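PDB 5C79: Arf-GAP from Mus musculus, which probably stimulates GTP hydrolysis by the small GTPase Arf1 in a phosphoinositide-dependent way, and binds phosphatidylinositol 4,5-bisphosphate through its PH domain. Local coordinates for residues I70-T74 with S75-P79; D100-H104 with N105-H109. All blocks are in the same frame, centred on the assembly; numbering follows the deposited sequence.

Contact 1: residues I70-T74 with S75-P79. With PBU ((2R)-3-{[(R)-hydroxy{[(1R,2R,3S,4R,5R,6S)-2,3,6-trihydroxy-4,5-bis(phosphonooxy)cyclohexyl]oxy}phosphoryl]oxy}propane-1 ,2-diyl dibutanoate), chain C.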
loop_
_atom_site.group_PDB
_atom_site.type_symbol
_atom_site.label_atom_id
_atom_site.label_comp_id
_atom_site.label_asym_id
_atom_site.label_seq_id
_atom_site.Cartn_x
_atom_site.Cartn_y
_atom_site.Cartn_z
ATOM N N ILE A 70 -1.714 -0.737 -7.912
ATOM C CA ILE A 70 -1.011 -1.991 -7.667
ATOM C C ILE A 70 -0.933 -2.743 -9.002
ATOM O O ILE A 70 -1.963 -3.134 -9.563
ATOM C CB ILE A 70 -1.726 -2.903 -6.651
ATOM C CG1 ILE A 70 -2.014 -2.164 -5.361
ATOM C CG2 ILE A 70 -0.871 -4.113 -6.350
ATOM C CD1 ILE A 70 -3.089 -2.816 -4.514
ATOM N N SER A 71 0.286 -2.944 -9.473
ATOM C CA SER A 71 0.499 -3.602 -10.759
ATOM C C SER A 71 0.247 -5.071 -10.622
ATOM O O SER A 71 0.360 -5.668 -9.562
ATOM C CB SER A 71 1.891 -3.321 -11.315
ATOM O OG SER A 71 2.054 -1.923 -11.521
ATOM N N HIS A 72 -0.194 -5.668 -11.719
ATOM C CA HIS A 72 -0.300 -7.115 -11.781
ATOM C C HIS A 72 1.066 -7.697 -12.172
ATOM O O HIS A 72 2.004 -6.973 -12.501
ATOM C CB HIS A 72 -1.376 -7.521 -12.786
ATOM C CG HIS A 72 -2.704 -6.919 -12.508
ATOM N ND1 HIS A 72 -3.563 -7.405 -11.553
ATOM C CD2 HIS A 72 -3.321 -5.854 -13.062
ATOM C CE1 HIS A 72 -4.663 -6.665 -11.532
ATOM N NE2 HIS A 72 -4.538 -5.722 -12.438
ATOM N N ALA A 73 1.159 -9.005 -12.108
ATOM C CA ALA A 73 2.396 -9.718 -12.499
ATOM C C ALA A 73 2.708 -9.497 -13.992
ATOM O O ALA A 73 3.848 -9.230 -14.395
ATOM C CB ALA A 73 2.238 -11.203 -12.205
ATOM N N THR A 74 1.662 -9.615 -14.795
ATOM C CA THR A 74 1.715 -9.265 -16.222
ATOM C C THR A 74 1.664 -7.745 -16.322
ATOM O O THR A 74 0.759 -7.117 -15.764
ATOM C CB THR A 74 0.599 -9.935 -17.042
ATOM O OG1 THR A 74 0.668 -11.352 -16.832
ATOM C CG2 THR A 74 0.771 -9.641 -18.553
ATOM N N SER A 75 2.645 -7.171 -17.017
ATOM C CA SER A 75 2.936 -5.731 -16.904
ATOM C C SER A 75 2.142 -4.877 -17.921
ATOM O O SER A 75 1.998 -3.667 -17.734
ATOM C CB SER A 75 4.471 -5.473 -16.893
ATOM O OG SER A 75 5.036 -5.196 -18.162
ATOM N N ASN A 76 1.588 -5.510 -18.958
ATOM C CA ASN A 76 0.664 -4.835 -19.893
ATOM C C ASN A 76 -0.820 -4.917 -19.502
ATOM O O ASN A 76 -1.672 -4.407 -20.225
ATOM C CB ASN A 76 0.871 -5.319 -21.328
ATOM C CG ASN A 76 0.670 -4.202 -22.351
ATOM O OD1 ASN A 76 1.623 -3.573 -22.842
ATOM N ND2 ASN A 76 -0.588 -3.923 -22.641
ATOM N N ARG A 77 -1.124 -5.551 -18.375
ATOM C CA ARG A 77 -2.483 -5.563 -17.814
ATOM C C ARG A 77 -2.674 -4.287 -16.982
ATOM O O ARG A 77 -1.746 -3.861 -16.302
ATOM C CB ARG A 77 -2.672 -6.814 -16.953
ATOM C CG ARG A 77 -4.114 -7.140 -16.575
ATOM C CD ARG A 77 -4.184 -8.476 -15.847
ATOM N NE ARG A 77 -5.314 -8.561 -14.912
ATOM C CZ ARG A 77 -5.411 -9.418 -13.890
ATOM N NH1 ARG A 77 -4.435 -10.292 -13.622
ATOM N NH2 ARG A 77 -6.496 -9.396 -13.110
ATOM N N GLN A 78 -3.855 -3.669 -17.065
ATOM C CA GLN A 78 -4.158 -2.441 -16.312
ATOM C C GLN A 78 -4.119 -2.679 -14.780
ATOM O O GLN A 78 -4.836 -3.526 -14.269
ATOM C CB GLN A 78 -5.556 -1.896 -16.645
ATOM C CG GLN A 78 -5.782 -1.390 -18.063
ATOM C CD GLN A 78 -7.214 -0.897 -18.267
ATOM O OE1 GLN A 78 -7.995 -1.450 -19.065
ATOM N NE2 GLN A 78 -7.568 0.161 -17.535
ATOM N N PRO A 79 -3.328 -1.885 -14.056
ATOM C CA PRO A 79 -3.255 -2.068 -12.604
ATOM C C PRO A 79 -4.548 -1.792 -11.819
ATOM O O PRO A 79 -5.404 -1.057 -12.249
ATOM C CB PRO A 79 -2.169 -1.093 -12.206
ATOM C CG PRO A 79 -2.162 -0.067 -13.271
ATOM C CD PRO A 79 -2.421 -0.827 -14.515
HETATM P P1 PBU C . 0.254 -17.317 -9.349
HETATM P P4 PBU C . -4.688 -12.112 -5.891
HETATM P P5 PBU C . -1.873 -10.479 -9.552
HETATM C "C3'" PBU C . 0.062 -19.909 -9.487
HETATM C "C2'" PBU C . -1.263 -20.634 -9.499
HETATM O "O2'" PBU C . -1.442 -21.324 -8.249
HETATM C "C1'" PBU C . -1.331 -21.498 -10.768
HETATM O "O1'" PBU C . -2.648 -21.391 -11.288
HETATM C C1 PBU C . -1.322 -15.355 -8.368
HETATM O O1 PBU C . -1.112 -16.429 -9.290
HETATM C C2 PBU C . -2.214 -15.772 -7.175
HETATM O O2 PBU C . -3.517 -16.261 -7.500
HETATM C C3 PBU C . -2.481 -14.585 -6.306
HETATM O O3 PBU C . -3.381 -14.960 -5.229
HETATM C C4 PBU C . -3.000 -13.464 -7.216
HETATM O O4 PBU C . -3.221 -12.402 -6.377
HETATM C C5 PBU C . -2.076 -12.948 -8.287
HETATM O O5 PBU C . -2.602 -11.853 -9.087
HETATM C C6 PBU C . -1.843 -14.141 -9.165
HETATM O O6 PBU C . -0.913 -13.676 -10.102
HETATM C C7 PBU C . -0.576 -22.479 -7.987
HETATM O O7 PBU C . 0.582 -22.330 -7.633
HETATM C C8 PBU C . -1.159 -23.870 -8.098
HETATM C C9 PBU C . -1.786 -24.215 -6.759
HETATM C C10 PBU C . -2.730 -23.102 -6.361
HETATM C C11 PBU C . -2.963 -20.882 -12.611
HETATM O O11 PBU C . -2.231 -20.086 -13.174
HETATM C C12 PBU C . -4.224 -21.375 -13.265
HETATM C C13 PBU C . -4.170 -22.898 -13.294
HETATM C C14 PBU C . -4.675 -23.502 -12.001
HETATM O O41 PBU C . -5.125 -12.996 -4.729
HETATM O O42 PBU C . -5.449 -12.126 -7.206
HETATM O O43 PBU C . -4.463 -10.771 -5.250
HETATM O O51 PBU C . -3.118 -9.635 -9.773
HETATM O O52 PBU C . -1.142 -10.087 -8.273
HETATM O O53 PBU C . -0.927 -10.532 -10.676
HETATM O OP1 PBU C . -0.185 -18.646 -10.086
HETATM O OP2 PBU C . 0.739 -17.539 -7.926
HETATM O OP3 PBU C . 1.210 -16.777 -10.379
HETATM O O HOH W 1 -0.519 -4.322 -13.917
HETATM O O HOH W 2 -1.051 -10.695 -13.914
#
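R77 lays its guanidinium flat on one face of the H72 imidazole: the two group centres are 3.7 Å apart and the planes differ by 6°. CG of R77 stands opposite the backbone N (chi1 -166°), and the extended chain beyond it crosses H72 at about a right angle. That course takes CD over the same face in a CH-pi contact, 4.2 Å from the ring centroid.

The edge of the ring does the hydrogen bonding. ND1 of H72 gives a nearly straight bond of 2.9 Å to O51 of the bound lipid, at 176°, while NE2 reaches Q78 O in a bent, weak bond. The neighbouring A73 N donates to O53 at 3.0 Å, and since O51 and O53 both belong to the P5 phosphate, two consecutive residues grip one anion. H72 and A73 thus line the phosphoinositide pocket of the PH domain, where R106, R53, K47, R59 and Q57 supply further bonds.

Two waters add to the polar links. One molecule accepts from H72 N at 2.6 Å and donates to R77 O, bridging the loop backbone; a second accepts from T74 N, donates to O53 and takes a weak bond from R77 NH1.

At the base of the loop P79 CB lies in van der Waals contact, 3.3 Å from the carbonyl oxygen I70 O. There the excursion between strands 67-70 and 80-83 returns to the sheet: I70 pairs by backbone with A80 and S71 with K60 of strand 56-64, and the buried I70 side chain packs on C61, Y108 and F110.

Contact 2: residues D100-H104 with N105-H109. With PBU ((2R)-3-{[(R)-hydroxy{[(1R,2R,3S,4R,5R,6S)-2,3,6-trihydroxy-4,5-bis(phosphonooxy)cyclohexyl]oxy}phosphoryl]oxy}propane-1 ,2-diyl dibutanoate), chain C.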
loop_
_atom_site.group_PDB
_atom_site.type_symbol
_atom_site.label_atom_id
_atom_site.label_comp_id
_atom_site.label_asym_id
_atom_site.label_seq_id
_atom_site.Cartn_x
_atom_site.Cartn_y
_atom_site.Cartn_z
ATOM N N ASP A 100 -1.587 -4.444 6.594
ATOM C CA ASP A 100 -2.749 -4.651 5.770
ATOM C C ASP A 100 -3.291 -3.334 5.240
ATOM O O ASP A 100 -3.233 -2.295 5.917
ATOM C CB ASP A 100 -3.833 -5.346 6.591
ATOM C CG ASP A 100 -3.544 -6.793 6.860
ATOM O OD1 ASP A 100 -2.529 -7.332 6.374
ATOM O OD2 ASP A 100 -4.357 -7.394 7.612
ATOM N N LEU A 101 -3.869 -3.412 4.057
ATOM C CA LEU A 101 -4.716 -2.342 3.505
ATOM C C LEU A 101 -6.123 -2.862 3.300
ATOM O O LEU A 101 -6.401 -3.723 2.433
ATOM C CB LEU A 101 -4.144 -1.791 2.206
ATOM C CG LEU A 101 -4.828 -0.526 1.698
ATOM C CD1 LEU A 101 -4.581 0.654 2.619
ATOM C CD2 LEU A 101 -4.302 -0.221 0.329
ATOM N N ILE A 102 -7.021 -2.384 4.166
ATOM C CA ILE A 102 -8.407 -2.826 4.167
ATOM C C ILE A 102 -9.171 -1.943 3.184
ATOM O O ILE A 102 -9.283 -0.730 3.359
ATOM C CB ILE A 102 -9.039 -2.722 5.576
ATOM C CG1 ILE A 102 -8.161 -3.478 6.579
ATOM C CG2 ILE A 102 -10.452 -3.296 5.561
ATOM C CD1 ILE A 102 -8.465 -3.163 8.025
ATOM N N SER A 103 -9.661 -2.555 2.120
ATOM C CA SER A 103 -10.540 -1.865 1.193
ATOM C C SER A 103 -11.967 -2.384 1.375
ATOM O O SER A 103 -12.214 -3.364 2.041
ATOM C CB SER A 103 -10.054 -1.989 -0.262
ATOM O OG SER A 103 -10.370 -3.238 -0.799
ATOM N N HIS A 104 -12.898 -1.729 0.707
ATOM C CA HIS A 104 -14.313 -2.071 0.904
ATOM C C HIS A 104 -14.680 -3.530 0.577
ATOM O O HIS A 104 -15.561 -4.100 1.205
ATOM C CB HIS A 104 -15.178 -1.094 0.142
ATOM C CG HIS A 104 -15.090 -1.241 -1.332
ATOM N ND1 HIS A 104 -14.071 -0.702 -2.091
ATOM C CD2 HIS A 104 -15.915 -1.872 -2.191
ATOM C CE1 HIS A 104 -14.290 -0.985 -3.361
ATOM N NE2 HIS A 104 -15.396 -1.703 -3.441
ATOM N N ASN A 105 -13.972 -4.130 -0.372
ATOM C CA ASN A 105 -14.293 -5.502 -0.808
ATOM C C ASN A 105 -13.150 -6.516 -0.710
ATOM O O ASN A 105 -13.263 -7.624 -1.193
ATOM C CB ASN A 105 -14.880 -5.462 -2.223
ATOM C CG ASN A 105 -13.878 -5.008 -3.281
ATOM O OD1 ASN A 105 -12.702 -4.829 -3.009
ATOM N ND2 ASN A 105 -14.354 -4.823 -4.516
ATOM N N ARG A 106 -12.053 -6.110 -0.093
ATOM C CA ARG A 106 -10.863 -6.929 -0.007
ATOM C C ARG A 106 -9.900 -6.360 1.039
ATOM O O ARG A 106 -9.741 -5.156 1.120
ATOM C CB ARG A 106 -10.148 -6.899 -1.365
ATOM C CG ARG A 106 -8.870 -7.655 -1.339
ATOM C CD ARG A 106 -8.366 -8.020 -2.691
ATOM N NE ARG A 106 -7.162 -8.818 -2.473
ATOM C CZ ARG A 106 -6.387 -9.294 -3.435
ATOM N NH1 ARG A 106 -6.672 -9.082 -4.694
ATOM N NH2 ARG A 106 -5.298 -9.985 -3.113
ATOM N N THR A 107 -9.180 -7.235 1.719
ATOM C CA THR A 107 -8.014 -6.808 2.509
ATOM C C THR A 107 -6.738 -7.274 1.810
ATOM O O THR A 107 -6.564 -8.450 1.596
ATOM C CB THR A 107 -8.095 -7.325 3.950
ATOM O OG1 THR A 107 -9.218 -6.699 4.581
ATOM C CG2 THR A 107 -6.849 -6.975 4.738
ATOM N N TYR A 108 -5.886 -6.332 1.441
ATOM C CA TYR A 108 -4.568 -6.616 0.918
ATOM C C TYR A 108 -3.583 -6.836 2.052
ATOM O O TYR A 108 -3.583 -6.066 3.023
ATOM C CB TYR A 108 -4.111 -5.465 0.045
ATOM C CG TYR A 108 -4.782 -5.395 -1.284
ATOM C CD1 TYR A 108 -5.977 -4.673 -1.458
ATOM C CD2 TYR A 108 -4.220 -6.020 -2.391
ATOM C CE1 TYR A 108 -6.588 -4.623 -2.709
ATOM C CE2 TYR A 108 -4.822 -5.938 -3.641
ATOM C CZ TYR A 108 -6.017 -5.270 -3.787
ATOM O OH TYR A 108 -6.542 -5.185 -5.076
ATOM N N HIS A 109 -2.761 -7.888 1.960
ATOM C CA HIS A 109 -1.714 -8.138 2.961
ATOM C C HIS A 109 -0.411 -7.780 2.294
ATOM O O HIS A 109 -0.014 -8.456 1.337
ATOM C CB HIS A 109 -1.657 -9.586 3.430
ATOM C CG HIS A 109 -2.969 -10.074 3.916
ATOM N ND1 HIS A 109 -3.571 -9.552 5.040
ATOM C CD2 HIS A 109 -3.846 -10.958 3.391
ATOM C CE1 HIS A 109 -4.740 -10.136 5.222
ATOM N NE2 HIS A 109 -4.935 -10.992 4.234
HETATM P P1 PBU C . 0.254 -17.317 -9.349
HETATM P P4 PBU C . -4.688 -12.112 -5.891
HETATM P P5 PBU C . -1.873 -10.479 -9.552
HETATM C "C3'" PBU C . 0.062 -19.909 -9.487
HETATM C "C2'" PBU C . -1.263 -20.634 -9.499
HETATM O "O2'" PBU C . -1.442 -21.324 -8.249
HETATM C "C1'" PBU C . -1.331 -21.498 -10.768
HETATM O "O1'" PBU C . -2.648 -21.391 -11.288
HETATM C C1 PBU C . -1.322 -15.355 -8.368
HETATM O O1 PBU C . -1.112 -16.429 -9.290
HETATM C C2 PBU C . -2.214 -15.772 -7.175
HETATM O O2 PBU C . -3.517 -16.261 -7.500
HETATM C C3 PBU C . -2.481 -14.585 -6.306
HETATM O O3 PBU C . -3.381 -14.960 -5.229
HETATM C C4 PBU C . -3.000 -13.464 -7.216
HETATM O O4 PBU C . -3.221 -12.402 -6.377
HETATM C C5 PBU C . -2.076 -12.948 -8.287
HETATM O O5 PBU C . -2.602 -11.853 -9.087
HETATM C C6 PBU C . -1.843 -14.141 -9.165
HETATM O O6 PBU C . -0.913 -13.676 -10.102
HETATM C C7 PBU C . -0.576 -22.479 -7.987
HETATM O O7 PBU C . 0.582 -22.330 -7.633
HETATM C C8 PBU C . -1.159 -23.870 -8.098
HETATM C C9 PBU C . -1.786 -24.215 -6.759
HETATM C C10 PBU C . -2.730 -23.102 -6.361
HETATM C C11 PBU C . -2.963 -20.882 -12.611
HETATM O O11 PBU C . -2.231 -20.086 -13.174
HETATM C C12 PBU C . -4.224 -21.375 -13.265
HETATM C C13 PBU C . -4.170 -22.898 -13.294
HETATM C C14 PBU C . -4.675 -23.502 -12.001
HETATM O O41 PBU C . -5.125 -12.996 -4.729
HETATM O O42 PBU C . -5.449 -12.126 -7.206
HETATM O O43 PBU C . -4.463 -10.771 -5.250
HETATM O O51 PBU C . -3.118 -9.635 -9.773
HETATM O O52 PBU C . -1.142 -10.087 -8.273
HETATM O O53 PBU C . -0.927 -10.532 -10.676
HETATM O OP1 PBU C . -0.185 -18.646 -10.086
HETATM O OP2 PBU C . 0.739 -17.539 -7.926
HETATM O OP3 PBU C . 1.210 -16.777 -10.379
HETATM O O HOH W 3 -10.498 -3.097 -3.475
#
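D100 and H109 face each other as a non-hydrogen-bonded pair of an antiparallel hairpin, their side chains alongside and pointing the same way. H109 ND1 donates to D100 OD1 at 2.8 Å and 168°. The oxygen lies close to the imidazole plane, but the donor comes from above the carboxylate, 53° out of its plane. With an alanine here, ND1 of H109 would probably be left without its carboxylate partner and the ring freer to turn. I102 and T107 extend the same face, with I102 CG2 3.8 Å from T107 OG1.

The reverse face carries L101, S103, R106 and Y108. L101 and Y108 form a hydrogen-bonded pair, Y108 N giving 2.8 Å to L101 O. With CG anti to the backbone N and an extended chain beyond, R106 lays its guanidinium over the Y108 ring, NE 3.8 Å above the plane, and turns its edge to O43 on P4 of the lipid. NH1 bonds weakly to O43, and NH2 reaches it in a bond of doubtful, very short length. The hairpin of the PH-domain sheet thus supplies R106 to the phosphoinositide pocket.

Near the turn, S103 OG sits between its backbone N and carbonyl carbon (chi1 78°) and bends back to a lone pair of R106 O at 2.8 Å. S103 N also bonds to that carbonyl, giving it two donors, and a water links OG to N105 OD1.

The hairpin sits between strand 88-91, which D100 and I102 meet through K90 and Q88, and strand 41-48, which H109 meets at K48; L101 and Y108 pack inward on L82.

How the contacts relate
Following the chain from the N terminus, contact 1 comes first and closes the loop between strands 67-70 and 80-83; contact 2 follows and closes the tight hairpin turn between strands 98-103 and 106-111. The two are in series, neither nested nor crossed, with centres about 18 Å apart. In sheet order, strands 67-70 and 106-111 are separated by strands 56-64 and 41-48, yet I70 CD1 packs on Y108 CE2 at 3.7 Å, so the curved sheet brings its two halves together, as in the PH-domain fold. Both contacts also reach the same lipid headgroup, through different phosphates.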